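Local structure of methyl transferase from Methanosarcina acetivorans (Methanosarcina acetivorans, 6MRO) at residues 45-50 against 55-60; 69-74 against 81-86; 108-113 against 137-142; 115-120 against 149-154. The protein probably transfers methyl groups from S-adenosylmethionine, and binds S-adenosylhomocysteine and two calcium ions. The protein carries 1 engineered substitution. One frame throughout, in Å; residues are numbered along the deposited sequence.

Interaction 1. Residues 45-50 against 55-60; sequences ENAIML and CDVTGI
Helix 45-51 and strand 56-61 form the second half of a beta-alpha-beta unit that starts with strand 35-39. In this unit Ala-47 and Leu-50 of the helix meet Val-57 of the strand. Val-57 spreads its two methyls between them. Its CG1 lies anti to the backbone N (chi1 -178°) and reaches Ala-47 CB at 3.7 Å. Its CG2 turns the other way and packs 3.6 Å from Leu-50 CB. Both methyls also lie close to the backbone oxygen of Ala-47, so the valine sits against the helix surface itself. Leu-50 makes this contact with its CB, and the Leu-50 side chain also touches Ile-26 and Ile-104. One backbone bond closes the turn between the elements: Cys-55 N donates to Leu-50 O at 3.2 Å, with an N-H...O angle of 155°. Cys-55 CB lies 4.2 Å from Leu-50 CB beside this bond. Gly-59 brings the strand past Ala-47 without a side chain. Asn-46, one residue before Ala-47, touches the bound S-adenosylhomocysteine. A helix crossing between two parallel strands, as here, belongs to the Rossmann-like fold of S-adenosylmethionine-dependent methyltransferases.

Interaction 2. Residues 69-74 against 81-86; sequences DAKAKA and VNFIVG
Ala-70 and Phe-83 make the central apolar contact between helix 64-76 and edge strand 82-85. The methyl of Ala-70 stands over the middle of the Phe-83 ring as a CH-pi contact. Its CB is 3.5 Å from the ring centroid and only 6° off the ring normal. Val-81 CG1 fills the opposite face, so the ring is clamped between two aliphatic groups. Ala-74 CB comes to the ring edge, 4.1 Å from Phe-83 CE2. The Phe-83 CG lies beside its own backbone N (chi1 -80°), which turns the ring in under the helix. With an alanine here, the Ala-70 methyl is likely to lose its ring face and a gap to open beside Ala-74.

The polar part is carried by the exposed Lys-71. It runs extended past Phe-83, its CG 3.7 Å from Phe-83 CB. Its NZ donates to a water at 2.7 Å, and that water donates to Phe-83 O at 3.0 Å. The ammonium group thus reaches the strand backbone through one water, while the aliphatic chain touches the strand directly.

Helix 64-76 is the crossover between parallel strands 56-61 and 82-85. Its antiparallel run against the strand, at 168°, is that of a beta-alpha-beta unit in a Rossmann-like methyltransferase sheet.

Interaction 3. Residues 108-113 against 137-142; sequences LFHVIT and LCFSDK. With CA (calcium ion), chain D; CA (calcium ion), chain C; SAH (S-adenosyl-L-homocysteine), chain B.
Asp-141 OD2 is gripped by two calcium ions at once, at 2.4 Å from the calcium of chain D and 2.5 Å from the calcium of chain C. Its other oxygen, OD1, binds the calcium of chain C at 2.6 Å. The carboxylate is therefore bidentate to one ion and bridges to the other. CG lies anti to the backbone N (chi1 177°), which carries the group out to the metals. Glu-146 also binds both ions, and Arg-152 O and Glu-157 bind the calcium of chain D.

Closer to the sheet, His-110 meets Phe-139. The pair is T-shaped: the Phe-139 edge points at the His-110 face, with the planes at 88°. Phe-139 CD2 stands 3.6 Å from His-110 CE1, displaced toward the rim of the imidazole. Water joins the same segments. One water lies in the plane of the imidazole, 2.8 Å from His-110 ND1, and donates a weak bond to Phe-139 O. A second water donates to Leu-137 O at 2.7 Å and accepts a weak bond from His-110 N. Replacing the imidazole by the methyl of an alanine is likely to leave the Phe-139 edge without its aromatic partner and the first water without its ring nitrogen.

In the same loop, Leu-108 CD1 packs 3.5 Å from C8 of S-adenosylhomocysteine. The chemistry implies a loop that borders the cofactor pocket and is tied by stacking and water to a strand leading into a two-calcium site. The metals would probably offset the charge of the clustered carboxylates.

Interaction 4. Residues 115-120 against 149-154; sequences EERLLF and LPRRAS. With CA (calcium ion), chain D.
Arg-117 bends at chi2 (-135°) and Arg-151 bends at chi3 (-56°), and these turns bring their guanidinium groups together from opposite directions. The two planes are close to parallel, 14° apart. The groups meet obliquely at one nitrogen each, with Arg-117 NH2 3.1 Å from Arg-151 NH2. Both atoms are donors, so this approach is not a hydrogen bond. Arg-151 also has a second conformer, so the short approach is doubtful and may not be present all the time. Where it is, two like charges lie side by side, which would probably cost energy if nothing nearby offset it.

Other groups hold each arginine in place. Arg-117 NH1 donates to Phe-109 O, and its guanidinium also makes a cation-pi contact with Phe-109. Arg-151 NH1 donates to Ile-112 O, and a long, weak ion pair links Arg-151 NH2 to Asp-114. The loop 108-113 thus supplies backbone oxygens to both guanidinium groups.

The next residue in the loop works through its backbone. Arg-152 O binds the calcium of chain D at 2.3 Å. Its N donates to a water at 3.0 Å, and this water binds the same ion at 2.4 Å. Arg-152 therefore holds the calcium both directly and through water. Ser-154 then caps the start of the following helix with its side chain.

Little surface is buried here, 68 Å² over both sides. The contact sets the start of helix 114-127 beside the loop that leaves strand 132-139 and runs into helix 155-162.

Overall arrangement
Interactions 1 and 2 are buried and mainly apolar, and interactions 3 and 4 lie at the surface. The first two are consecutive helix-on-strand packings in one sheet. Strands 56-61 and 82-85 are neighbours there, joined by a probable hydrogen bond from Ile-84 N to Gly-59 O. A salt bridge between Glu-45 and Lys-73 links their helices. Interactions 3 and 4 lie across the chain's centre, with centres about 20 to 26 Å from those of the first pair. Their segments alternate along the chain, and both reach the calcium of chain D. Methyl and ring packing thus serves the helix-covered face of the sheet, while stacking, water, arginines and metal serve the loops that follow strands 100-106 and 132-139.

Interaction 1. Residues 45-50 against 55-60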
# COMPACT_ATOMS: atom_id res chain seq x y z
N GLU A 45 2.57 6.05 8.38
CA GLU A 45 1.30 6.29 9.08
C GLU A 45 0.40 5.06 9.08
O GLU A 45 -0.11 4.64 10.13
CB GLU A 45 0.57 7.50 8.49
CG GLU A 45 1.29 8.80 8.72
CD GLU A 45 1.19 9.28 10.16
OE1 GLU A 45 2.02 10.13 10.53
OE2 GLU A 45 0.30 8.82 10.92
N ASN A 46 0.19 4.45 7.91
CA ASN A 46 -0.70 3.29 7.87
C ASN A 46 -0.10 2.11 8.63
O ASN A 46 -0.83 1.37 9.30
CB ASN A 46 -0.98 2.88 6.43
CG ASN A 46 -1.83 3.89 5.69
OD1 ASN A 46 -2.77 4.45 6.27
ND2 ASN A 46 -1.56 4.10 4.40
N ALA A 47 1.22 1.94 8.54
CA ALA A 47 1.86 0.82 9.21
C ALA A 47 1.74 0.94 10.72
O ALA A 47 1.44 -0.04 11.41
CB ALA A 47 3.33 0.74 8.79
N ILE A 48 1.94 2.15 11.24
CA ILE A 48 1.81 2.38 12.67
C ILE A 48 0.37 2.14 13.11
O ILE A 48 0.11 1.57 14.17
CB ILE A 48 2.30 3.80 13.03
CG1 ILE A 48 3.83 3.87 12.86
CG2 ILE A 48 1.89 4.17 14.44
CD1 ILE A 48 4.40 5.28 12.92
N MET A 49 -0.59 2.55 12.29
CA MET A 49 -1.99 2.32 12.63
C MET A 49 -2.28 0.83 12.78
O MET A 49 -2.93 0.40 13.74
CB MET A 49 -2.88 2.97 11.57
CG MET A 49 -4.34 2.95 11.93
SD MET A 49 -5.08 1.45 11.27
CE MET A 49 -5.01 1.78 9.51
N LEU A 50 -1.80 0.02 11.84
CA LEU A 50 -2.01 -1.42 11.92
C LEU A 50 -1.36 -1.99 13.18
O LEU A 50 -1.92 -2.86 13.85
CB LEU A 50 -1.43 -2.11 10.69
CG LEU A 50 -2.27 -1.97 9.41
CD1 LEU A 50 -1.73 -2.85 8.29
CD2 LEU A 50 -3.71 -2.32 9.72
N CYS A 55 -1.73 -5.82 14.94
CA CYS A 55 -0.99 -6.53 13.91
C CYS A 55 0.52 -6.50 14.19
O CYS A 55 1.02 -5.58 14.83
CB CYS A 55 -1.26 -5.93 12.53
SG CYS A 55 -2.95 -6.21 11.93
N ASP A 56 1.22 -7.53 13.71
CA ASP A 56 2.69 -7.54 13.68
C ASP A 56 3.10 -6.95 12.33
O ASP A 56 2.96 -7.61 11.30
CB ASP A 56 3.24 -8.95 13.80
CG ASP A 56 2.90 -9.61 15.12
OD1 ASP A 56 2.77 -8.90 16.14
OD2 ASP A 56 2.75 -10.85 15.12
N VAL A 57 3.62 -5.72 12.33
CA VAL A 57 3.72 -4.95 11.09
C VAL A 57 5.16 -4.87 10.62
O VAL A 57 6.08 -4.58 11.40
CB VAL A 57 3.14 -3.54 11.25
CG1 VAL A 57 3.23 -2.79 9.91
CG2 VAL A 57 1.69 -3.66 11.66
N THR A 58 5.35 -5.12 9.32
CA THR A 58 6.56 -4.81 8.59
C THR A 58 6.23 -3.78 7.52
O THR A 58 5.21 -3.90 6.84
CB THR A 58 7.15 -6.07 7.94
OG1 THR A 58 7.54 -6.99 8.97
CG2 THR A 58 8.39 -5.71 7.13
N GLY A 59 7.08 -2.76 7.38
CA GLY A 59 6.92 -1.82 6.29
C GLY A 59 8.17 -1.76 5.45
O GLY A 59 9.28 -1.71 5.99
N ILE A 60 8.03 -1.77 4.12
CA ILE A 60 9.16 -1.77 3.21
C ILE A 60 9.03 -0.59 2.25
O ILE A 60 7.94 -0.27 1.76
CB ILE A 60 9.25 -3.11 2.45
CG1 ILE A 60 10.41 -3.08 1.45
CG2 ILE A 60 7.91 -3.48 1.79
CD1 ILE A 60 10.74 -4.43 0.90

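Interaction 2. Residues 69-74 against 81-86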
# COMPACT_ATOMS: atom_id res chain seq x y z
N ASP A 69 12.44 8.25 8.79
CA ASP A 69 11.38 9.04 9.41
C ASP A 69 10.29 8.14 9.98
O ASP A 69 9.72 8.46 11.04
CB ASP A 69 10.79 10.03 8.41
CG ASP A 69 11.75 11.16 8.07
OD1 ASP A 69 12.69 11.41 8.86
OD2 ASP A 69 11.59 11.78 7.01
N ALA A 70 9.97 7.03 9.30
CA ALA A 70 8.96 6.10 9.80
C ALA A 70 9.40 5.48 11.12
O ALA A 70 8.61 5.39 12.07
CB ALA A 70 8.70 4.99 8.76
N LYS A 71 10.67 5.06 11.19
CA LYS A 71 11.21 4.49 12.42
C LYS A 71 11.12 5.46 13.58
O LYS A 71 10.68 5.09 14.68
CB LYS A 71 12.67 4.07 12.19
CG LYS A 71 12.87 2.86 11.31
CD LYS A 71 14.37 2.60 11.15
CE LYS A 71 14.64 1.24 10.51
NZ LYS A 71 16.07 1.13 10.12
N ALA A 72 11.53 6.71 13.36
CA ALA A 72 11.48 7.72 14.43
C ALA A 72 10.06 7.96 14.90
O ALA A 72 9.82 8.19 16.10
CB ALA A 72 12.12 9.02 13.94
N LYS A 73 9.10 7.94 13.98
CA LYS A 73 7.70 8.12 14.33
C LYS A 73 7.22 6.98 15.23
O LYS A 73 6.56 7.22 16.26
CB LYS A 73 6.86 8.18 13.05
CG LYS A 73 5.57 8.94 13.10
CD LYS A 73 4.87 8.89 11.72
CE LYS A 73 5.48 9.89 10.74
NZ LYS A 73 4.66 10.04 9.50
N ALA A 74 7.52 5.74 14.84
CA ALA A 74 7.16 4.59 15.66
C ALA A 74 7.80 4.67 17.04
O ALA A 74 7.15 4.36 18.05
CB ALA A 74 7.58 3.30 14.95
N VAL A 81 7.36 -1.57 15.09
CA VAL A 81 7.15 -1.88 13.70
C VAL A 81 8.50 -2.23 13.12
O VAL A 81 9.46 -1.63 13.49
CB VAL A 81 6.60 -0.72 12.87
CG1 VAL A 81 6.44 -1.14 11.43
CG2 VAL A 81 5.31 -0.20 13.40
N ASN A 82 8.54 -3.18 12.19
CA ASN A 82 9.74 -3.61 11.48
C ASN A 82 9.82 -2.84 10.16
O ASN A 82 9.29 -3.27 9.14
CB ASN A 82 9.70 -5.12 11.28
CG ASN A 82 10.91 -5.67 10.55
OD1 ASN A 82 12.04 -5.26 10.77
ND2 ASN A 82 10.66 -6.64 9.67
N PHE A 83 10.48 -1.68 10.18
CA PHE A 83 10.63 -0.85 8.98
C PHE A 83 11.95 -1.18 8.29
O PHE A 83 13.01 -1.17 8.93
CB PHE A 83 10.60 0.64 9.34
CG PHE A 83 9.22 1.19 9.56
CD1 PHE A 83 8.28 1.19 8.54
CD2 PHE A 83 8.86 1.72 10.79
CE1 PHE A 83 7.01 1.71 8.74
CE2 PHE A 83 7.61 2.24 11.00
CZ PHE A 83 6.67 2.23 9.98
N ILE A 84 11.89 -1.49 7.00
CA ILE A 84 13.10 -1.89 6.28
C ILE A 84 13.15 -1.19 4.93
O ILE A 84 12.13 -0.97 4.28
CB ILE A 84 13.21 -3.42 6.12
CG1 ILE A 84 12.10 -4.00 5.25
CG2 ILE A 84 13.22 -4.12 7.48
CD1 ILE A 84 12.20 -5.51 5.09
N VAL A 85 14.37 -0.82 4.53
CA VAL A 85 14.62 -0.30 3.20
C VAL A 85 14.71 -1.48 2.25
O VAL A 85 15.46 -2.44 2.51
CB VAL A 85 15.92 0.52 3.17
CG1 VAL A 85 16.21 0.99 1.75
CG2 VAL A 85 15.83 1.72 4.13
N GLY A 86 13.98 -1.42 1.15
CA GLY A 86 13.96 -2.56 0.24
C GLY A 86 13.07 -2.31 -0.95
O GLY A 86 12.29 -1.35 -1.00
O HOH W 1 16.01 -1.14 8.66

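Interaction 3. Residues 108-113 against 137-142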
# COMPACT_ATOMS: atom_id res chain seq x y z
N LEU A 108 1.26 2.49 -3.78
CA LEU A 108 2.41 1.89 -4.46
C LEU A 108 2.03 1.36 -5.84
O LEU A 108 2.68 1.68 -6.85
CB LEU A 108 3.03 0.78 -3.62
CG LEU A 108 4.18 0.00 -4.31
CD1 LEU A 108 5.32 0.96 -4.77
CD2 LEU A 108 4.75 -1.14 -3.43
N PHE A 109 0.97 0.54 -5.91
CA PHE A 109 0.50 0.06 -7.20
C PHE A 109 0.39 1.20 -8.19
O PHE A 109 0.78 1.06 -9.36
CB PHE A 109 -0.85 -0.64 -7.06
CG PHE A 109 -1.47 -1.00 -8.38
CD1 PHE A 109 -0.94 -2.02 -9.16
CD2 PHE A 109 -2.57 -0.30 -8.86
CE1 PHE A 109 -1.51 -2.36 -10.39
CE2 PHE A 109 -3.15 -0.63 -10.08
CZ PHE A 109 -2.62 -1.65 -10.85
N HIS A 110 -0.06 2.36 -7.71
CA HIS A 110 -0.23 3.56 -8.52
C HIS A 110 1.06 3.94 -9.25
O HIS A 110 1.01 4.45 -10.37
CB HIS A 110 -0.71 4.71 -7.62
CG HIS A 110 -0.76 6.05 -8.28
ND1 HIS A 110 -1.71 6.38 -9.23
CD2 HIS A 110 0.00 7.16 -8.11
CE1 HIS A 110 -1.51 7.63 -9.62
NE2 HIS A 110 -0.48 8.12 -8.96
N VAL A 111 2.22 3.71 -8.64
CA VAL A 111 3.48 4.15 -9.25
C VAL A 111 4.23 3.03 -9.94
O VAL A 111 5.18 3.32 -10.69
CB VAL A 111 4.40 4.84 -8.22
CG1 VAL A 111 3.69 6.03 -7.60
CG2 VAL A 111 4.87 3.87 -7.16
N ILE A 112 3.85 1.77 -9.73
CA ILE A 112 4.50 0.66 -10.42
C ILE A 112 4.28 0.81 -11.92
O ILE A 112 3.15 1.01 -12.39
CB ILE A 112 3.94 -0.67 -9.89
CG1 ILE A 112 4.31 -0.86 -8.42
CG2 ILE A 112 4.45 -1.86 -10.72
CD1 ILE A 112 5.82 -0.97 -8.16
N THR A 113 5.36 0.69 -12.70
CA THR A 113 5.27 0.86 -14.14
C THR A 113 4.67 -0.37 -14.81
O THR A 113 4.66 -1.47 -14.25
CB THR A 113 6.64 1.14 -14.77
OG1 THR A 113 7.44 -0.05 -14.69
CG2 THR A 113 7.35 2.28 -14.04
N LEU A 137 -5.09 0.77 -2.38
CA LEU A 137 -5.76 2.05 -2.56
C LEU A 137 -5.09 2.80 -3.70
O LEU A 137 -3.87 2.96 -3.71
CB LEU A 137 -5.71 2.84 -1.26
CG LEU A 137 -6.22 4.28 -1.21
CD1 LEU A 137 -7.73 4.28 -1.29
CD2 LEU A 137 -5.74 4.93 0.12
N CYS A 138 -5.90 3.28 -4.65
CA CYS A 138 -5.37 4.01 -5.79
C CYS A 138 -6.39 5.04 -6.26
O CYS A 138 -7.58 4.97 -5.93
CB CYS A 138 -4.98 3.04 -6.92
SG CYS A 138 -6.38 2.10 -7.58
N PHE A 139 -5.91 6.00 -7.04
CA PHE A 139 -6.82 6.97 -7.64
C PHE A 139 -7.67 6.29 -8.70
O PHE A 139 -7.19 5.43 -9.44
CB PHE A 139 -6.03 8.13 -8.25
CG PHE A 139 -5.26 8.92 -7.25
CD1 PHE A 139 -5.89 9.51 -6.17
CD2 PHE A 139 -3.89 9.07 -7.38
CE1 PHE A 139 -5.18 10.23 -5.23
CE2 PHE A 139 -3.17 9.80 -6.45
CZ PHE A 139 -3.82 10.38 -5.37
N SER A 140 -8.94 6.68 -8.79
CA SER A 140 -9.87 6.00 -9.67
C SER A 140 -9.90 6.64 -11.05
O SER A 140 -9.77 7.87 -11.20
CB SER A 140 -11.29 5.98 -9.08
OG SER A 140 -11.76 7.27 -8.77
N ASP A 141 -10.09 5.80 -12.06
CA ASP A 141 -10.14 6.20 -13.46
C ASP A 141 -11.48 5.76 -14.02
O ASP A 141 -11.71 4.56 -14.25
CB ASP A 141 -8.98 5.58 -14.24
CG ASP A 141 -9.02 5.88 -15.72
OD1 ASP A 141 -9.94 6.59 -16.20
OD2 ASP A 141 -8.10 5.40 -16.42
N LYS A 142 -12.37 6.72 -14.23
CA LYS A 142 -13.64 6.45 -14.89
C LYS A 142 -13.75 7.19 -16.22
O LYS A 142 -14.85 7.29 -16.77
CB LYS A 142 -14.80 6.84 -13.96
CG LYS A 142 -14.74 6.14 -12.60
CD LYS A 142 -15.52 6.93 -11.55
CE LYS A 142 -15.75 6.12 -10.29
NZ LYS A 142 -16.60 6.88 -9.33
CA CA D . -6.02 4.30 -16.55
CA CA C . -8.89 6.30 -18.59
N SAH B . 2.28 4.30 1.40
CA SAH B . 2.84 5.63 1.72
CB SAH B . 3.69 6.13 0.56
CG SAH B . 2.98 6.10 -0.79
SD SAH B . 3.92 6.88 -2.12
C SAH B . 1.75 6.64 2.03
O SAH B . 0.55 6.36 1.87
OXT SAH B . 2.06 7.77 2.44
C5' SAH B . 4.61 5.35 -2.84
C4' SAH B . 5.81 4.81 -2.05
O4' SAH B . 6.28 3.63 -2.69
C3' SAH B . 6.99 5.77 -1.93
O3' SAH B . 7.30 5.91 -0.55
C2' SAH B . 8.10 5.09 -2.73
O2' SAH B . 9.41 5.30 -2.23
C1' SAH B . 7.70 3.62 -2.63
N9 SAH B . 8.17 2.76 -3.72
C8 SAH B . 8.12 2.99 -5.08
N7 SAH B . 8.62 1.91 -5.70
C5 SAH B . 8.97 0.99 -4.77
C6 SAH B . 9.54 -0.28 -4.85
N6 SAH B . 9.84 -0.81 -6.02
N1 SAH B . 9.78 -0.97 -3.69
C2 SAH B . 9.47 -0.43 -2.46
N3 SAH B . 8.92 0.84 -2.38
C4 SAH B . 8.67 1.52 -3.52
O HOH W 2 -1.68 1.83 -4.82
O HOH W 3 -3.95 4.77 -9.75
O HOH W 4 -10.04 4.27 -18.71
O HOH W 5 -5.20 6.53 -16.66
O HOH W 6 -3.75 3.53 -15.97

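Interaction 4. Residues 115-120 against 149-154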
# COMPACT_ATOMS: atom_id res chain seq x y z
N GLU A 115 5.74 -2.26 -17.27
CA GLU A 115 6.64 -3.39 -17.46
C GLU A 115 6.99 -4.10 -16.17
O GLU A 115 7.55 -5.20 -16.22
CB GLU A 115 7.91 -2.92 -18.17
CG GLU A 115 7.76 -2.82 -19.68
CD GLU A 115 9.04 -2.43 -20.38
OE1 GLU A 115 9.35 -3.04 -21.43
OE2 GLU A 115 9.73 -1.51 -19.90
N GLU A 116 6.69 -3.50 -15.01
CA GLU A 116 6.95 -4.13 -13.72
C GLU A 116 5.68 -4.67 -13.06
O GLU A 116 5.77 -5.21 -11.96
CB GLU A 116 7.63 -3.13 -12.78
CG GLU A 116 8.98 -2.58 -13.29
CD GLU A 116 10.00 -3.68 -13.61
OE1 GLU A 116 10.21 -4.58 -12.76
OE2 GLU A 116 10.62 -3.63 -14.69
N ARG A 117 4.52 -4.55 -13.71
CA ARG A 117 3.26 -4.88 -13.06
C ARG A 117 3.10 -6.39 -12.83
O ARG A 117 2.66 -6.81 -11.75
CB ARG A 117 2.08 -4.34 -13.87
CG ARG A 117 1.77 -2.86 -13.63
CD ARG A 117 0.28 -2.62 -13.46
NE ARG A 117 -0.11 -1.21 -13.53
CZ ARG A 117 0.18 -0.30 -12.60
NH1 ARG A 117 0.89 -0.63 -11.53
NH2 ARG A 117 -0.23 0.96 -12.74
N LEU A 118 3.42 -7.22 -13.83
CA LEU A 118 3.28 -8.66 -13.64
C LEU A 118 4.20 -9.15 -12.53
O LEU A 118 3.77 -9.88 -11.63
CB LEU A 118 3.58 -9.41 -14.94
CG LEU A 118 4.03 -10.88 -14.81
CD1 LEU A 118 2.95 -11.76 -14.18
CD2 LEU A 118 4.47 -11.47 -16.16
N LEU A 119 5.47 -8.74 -12.57
CA LEU A 119 6.41 -9.07 -11.50
C LEU A 119 5.89 -8.60 -10.15
O LEU A 119 6.00 -9.33 -9.15
CB LEU A 119 7.77 -8.42 -11.80
CG LEU A 119 8.93 -8.74 -10.87
CD1 LEU A 119 9.21 -10.23 -10.91
CD2 LEU A 119 10.18 -7.94 -11.26
N PHE A 120 5.33 -7.40 -10.10
CA PHE A 120 4.78 -6.88 -8.85
C PHE A 120 3.71 -7.82 -8.29
O PHE A 120 3.78 -8.24 -7.13
CB PHE A 120 4.22 -5.48 -9.09
CG PHE A 120 3.51 -4.88 -7.91
CD1 PHE A 120 2.13 -4.92 -7.83
CD2 PHE A 120 4.22 -4.24 -6.91
CE1 PHE A 120 1.46 -4.35 -6.76
CE2 PHE A 120 3.56 -3.66 -5.83
CZ PHE A 120 2.17 -3.72 -5.76
N LEU A 149 -3.03 12.25 -16.90
CA LEU A 149 -1.70 12.24 -16.31
C LEU A 149 -1.79 12.93 -14.95
O LEU A 149 -2.32 14.04 -14.85
CB LEU A 149 -0.69 12.97 -17.20
CG LEU A 149 0.72 12.38 -17.28
CD1 LEU A 149 0.69 10.99 -17.91
CD2 LEU A 149 1.63 13.31 -18.07
N PRO A 150 -1.30 12.29 -13.87
CA PRO A 150 -0.76 10.93 -13.73
C PRO A 150 -1.78 9.85 -14.11
O PRO A 150 -2.97 10.15 -14.22
CB PRO A 150 -0.42 10.83 -12.24
CG PRO A 150 -0.27 12.24 -11.80
CD PRO A 150 -1.22 13.05 -12.61
N ARG A 151 -1.30 8.62 -14.34
CA ARG A 151 -2.20 7.50 -14.57
C ARG A 151 -3.21 7.38 -13.43
O ARG A 151 -2.95 7.79 -12.30
CB ARG A 151 -1.42 6.19 -14.69
CG ARG A 151 -0.73 5.96 -16.03
CD ARG A 151 0.16 4.71 -15.95
NE ARG A 151 1.12 4.82 -14.86
CZ ARG A 151 1.75 3.79 -14.30
NH1 ARG A 151 2.61 4.00 -13.31
NH2 ARG A 151 1.51 2.55 -14.72
N ARG A 152 -4.37 6.82 -13.74
CA ARG A 152 -5.33 6.43 -12.73
C ARG A 152 -5.88 5.07 -13.11
O ARG A 152 -5.94 4.72 -14.30
CB ARG A 152 -6.48 7.45 -12.56
CG ARG A 152 -6.02 8.90 -12.28
CD ARG A 152 -7.14 9.74 -11.65
NE ARG A 152 -8.32 9.87 -12.52
CZ ARG A 152 -8.43 10.74 -13.52
NH1 ARG A 152 -7.43 11.58 -13.80
NH2 ARG A 152 -9.54 10.77 -14.25
N ALA A 153 -6.27 4.28 -12.12
CA ALA A 153 -6.62 2.89 -12.35
C ALA A 153 -8.13 2.75 -12.47
O ALA A 153 -8.88 3.25 -11.62
CB ALA A 153 -6.07 2.00 -11.23
N SER A 154 -8.58 2.10 -13.54
CA SER A 154 -9.99 1.78 -13.69
C SER A 154 -10.28 0.43 -13.05
O SER A 154 -9.36 -0.32 -12.71
CB SER A 154 -10.38 1.75 -15.16
OG SER A 154 -9.75 0.66 -15.80
CA CA D . -6.02 4.30 -16.55
O HOH W 5 -5.20 6.53 -16.66
O HOH W 6 -3.75 3.53 -15.97